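Local coordinates for titin (Homo sapiens, PDB 1WAA), which is a giant muscle protein, represented here by its I27 immunoglobulin domain, and probably acts as an elastic filament in heart muscle, at residues F25-S30 against T82-N87. Numbering follows the deposited sequence.
Sequences FEIELS and TKSAAN. Unlike the reference sequence in segment 82-87: Thr82 (reference Ala). With ZN (zinc ion), chain H.
Phe25, Ile27 and Leu29 meet Asn87, Ser84 and Thr82 across the core of an immunoglobulin I-set β-sandwich, a worked example of two facing sheets that pack through side chains and, at one end, a backbone carbonyl. Strand 23-29 belongs to one sheet and strand 82-91 to the other; the two short segments run nearly antiparallel, at 157°, with axes 9.3 Å apart, too far for backbone pairing.

Phe25 begins the sequence of contacts. Its chi1 of -73° sets CG beside the backbone N and brings the ring edge to the Asn87 carbonyl: Phe25 CE1 lies 4.0 Å from Asn87 O, which sits near the ring plane, while Val75 of strand 73-79 also packs on Phe25. Glu26 turns to the outer face, where an extended chain carries its carboxylate to a zinc ion shared with side chains of another chain and a water. The two oxygens grip unequally: Glu26 OE1 lies 1.8 Å and Glu26 OE2 2.6 Å from the zinc ion.

Ile27 returns to the core. With CG1 anti to the backbone N (chi1 -177°) and the chain continuing extended, Ile27 CD1 presses to 3.3 Å from Ser84 CB, closer than two carbons normally settle. Ser84 OG accepts a hydrogen bond from Leu12 N, so this buried hydroxyl is satisfied beside an apolar neighbour.

Glu28 again faces outward, forming salt bridges with Lys10 and Lys59. At Leu29 the branch end bends inward and crosses the Thr82 side chain at a slant; Thr82 OG1, hydrogen-bonded to Ala79 O, lies 3.6 Å from Leu29 CD1.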
loop_
_atom_site.group_PDB
_atom_site.type_symbol
_atom_site.label_atom_id
_atom_site.label_comp_id
_atom_site.label_asym_id
_atom_site.label_seq_id
_atom_site.Cartn_x
_atom_site.Cartn_y
_atom_site.Cartn_z
ATOM N N PHE E 25 -15.328 -11.306 -9.038
ATOM C CA PHE E 25 -15.492 -10.217 -9.997
ATOM C C PHE E 25 -14.214 -9.372 -9.976
ATOM O O PHE E 25 -13.495 -9.293 -8.945
ATOM C CB PHE E 25 -16.676 -9.353 -9.619
ATOM C CG PHE E 25 -17.995 -10.007 -9.885
ATOM C CD1 PHE E 25 -18.638 -9.819 -11.096
ATOM C CD2 PHE E 25 -18.584 -10.843 -8.933
ATOM C CE1 PHE E 25 -19.882 -10.428 -11.356
ATOM C CE2 PHE E 25 -19.809 -11.463 -9.198
ATOM C CZ PHE E 25 -20.448 -11.245 -10.410
ATOM N N GLU E 26 -13.960 -8.724 -11.106
ATOM C CA GLU E 26 -12.690 -8.061 -11.315
ATOM C C GLU E 26 -12.916 -6.802 -12.152
ATOM O O GLU E 26 -13.536 -6.856 -13.213
ATOM C CB GLU E 26 -11.787 -9.047 -12.059
ATOM C CG GLU E 26 -10.434 -8.506 -12.406
ATOM C CD GLU E 26 -9.623 -9.447 -13.250
ATOM O OE1 GLU E 26 -8.388 -9.319 -13.255
ATOM O OE2 GLU E 26 -10.198 -10.312 -13.914
ATOM N N ILE E 27 -12.419 -5.664 -11.675
ATOM C CA ILE E 27 -12.453 -4.438 -12.494
ATOM C C ILE E 27 -11.131 -3.710 -12.399
ATOM O O ILE E 27 -10.496 -3.707 -11.340
ATOM C CB ILE E 27 -13.625 -3.516 -12.100
ATOM C CG1 ILE E 27 -13.703 -2.281 -13.005
ATOM C CG2 ILE E 27 -13.519 -3.090 -10.672
ATOM C CD1 ILE E 27 -14.939 -1.471 -12.771
ATOM N N GLU E 28 -10.705 -3.094 -13.501
ATOM C CA GLU E 28 -9.448 -2.351 -13.512
ATOM C C GLU E 28 -9.696 -0.876 -13.798
ATOM O O GLU E 28 -10.381 -0.523 -14.766
ATOM C CB GLU E 28 -8.503 -2.933 -14.560
ATOM C CG GLU E 28 -7.054 -2.517 -14.369
ATOM C CD GLU E 28 -6.156 -3.168 -15.404
ATOM O OE1 GLU E 28 -5.668 -2.449 -16.312
ATOM O OE2 GLU E 28 -5.972 -4.407 -15.327
ATOM N N LEU E 29 -9.124 -0.011 -12.980
ATOM C CA LEU E 29 -9.304 1.428 -13.153
ATOM C C LEU E 29 -8.110 2.011 -13.867
ATOM O O LEU E 29 -7.098 1.343 -14.045
ATOM C CB LEU E 29 -9.446 2.095 -11.777
ATOM C CG LEU E 29 -10.845 2.278 -11.185
ATOM C CD1 LEU E 29 -11.930 1.391 -11.817
ATOM C CD2 LEU E 29 -10.807 2.143 -9.710
ATOM N N SER E 30 -8.236 3.275 -14.261
ATOM C CA SER E 30 -7.177 3.996 -14.963
ATOM C C SER E 30 -6.044 4.432 -14.029
ATOM O O SER E 30 -4.973 4.813 -14.502
ATOM C CB SER E 30 -7.766 5.219 -15.687
ATOM O OG SER E 30 -8.443 6.038 -14.753
ATOM N N THR E 82 -15.905 6.686 -11.848
ATOM C CA THR E 82 -15.994 5.446 -12.621
ATOM C C THR E 82 -17.018 4.477 -12.043
ATOM O O THR E 82 -17.021 4.199 -10.838
ATOM C CB THR E 82 -14.645 4.764 -12.595
ATOM O OG1 THR E 82 -14.566 3.885 -11.481
ATOM C CG2 THR E 82 -13.536 5.760 -12.447
ATOM N N LYS E 83 -17.869 3.962 -12.926
ATOM C CA LYS E 83 -18.893 2.972 -12.547
ATOM C C LYS E 83 -18.955 1.830 -13.578
ATOM O O LYS E 83 -18.700 2.029 -14.775
ATOM C CB LYS E 83 -20.277 3.646 -12.407
ATOM C CG LYS E 83 -21.399 2.916 -13.166
ATOM C CD LYS E 83 -22.617 2.529 -12.291
ATOM C CE LYS E 83 -22.341 1.340 -11.358
ATOM N NZ LYS E 83 -21.788 1.738 -10.041
ATOM N N SER E 84 -19.199 0.623 -13.075
ATOM C CA SER E 84 -19.327 -0.568 -13.909
ATOM C C SER E 84 -20.330 -1.479 -13.220
ATOM O O SER E 84 -20.404 -1.485 -11.977
ATOM C CB SER E 84 -17.980 -1.287 -14.017
ATOM O OG SER E 84 -17.989 -2.211 -15.085
ATOM N N ALA E 85 -21.103 -2.216 -14.024
ATOM C CA ALA E 85 -22.038 -3.234 -13.547
ATOM C C ALA E 85 -21.982 -4.454 -14.445
ATOM O O ALA E 85 -21.798 -4.336 -15.661
ATOM C CB ALA E 85 -23.459 -2.701 -13.490
ATOM N N ALA E 86 -22.151 -5.625 -13.837
ATOM C CA ALA E 86 -22.324 -6.873 -14.563
ATOM C C ALA E 86 -23.237 -7.788 -13.753
ATOM O O ALA E 86 -23.551 -7.508 -12.590
ATOM C CB ALA E 86 -20.979 -7.529 -14.810
ATOM N N ASN E 87 -23.657 -8.883 -14.363
ATOM C CA ASN E 87 -24.617 -9.779 -13.737
ATOM C C ASN E 87 -23.987 -10.970 -13.044
ATOM O O ASN E 87 -23.063 -11.592 -13.564
ATOM C CB ASN E 87 -25.623 -10.259 -14.773
ATOM C CG ASN E 87 -26.559 -9.161 -15.214
ATOM O OD1 ASN E 87 -26.996 -9.137 -16.360
ATOM N ND2 ASN E 87 -26.883 -8.245 -14.310
HETATM ZN ZN ZN H . -7.884 -9.820 -14.962
HETATM O O HOH W 1 -8.080 -8.197 -16.411
#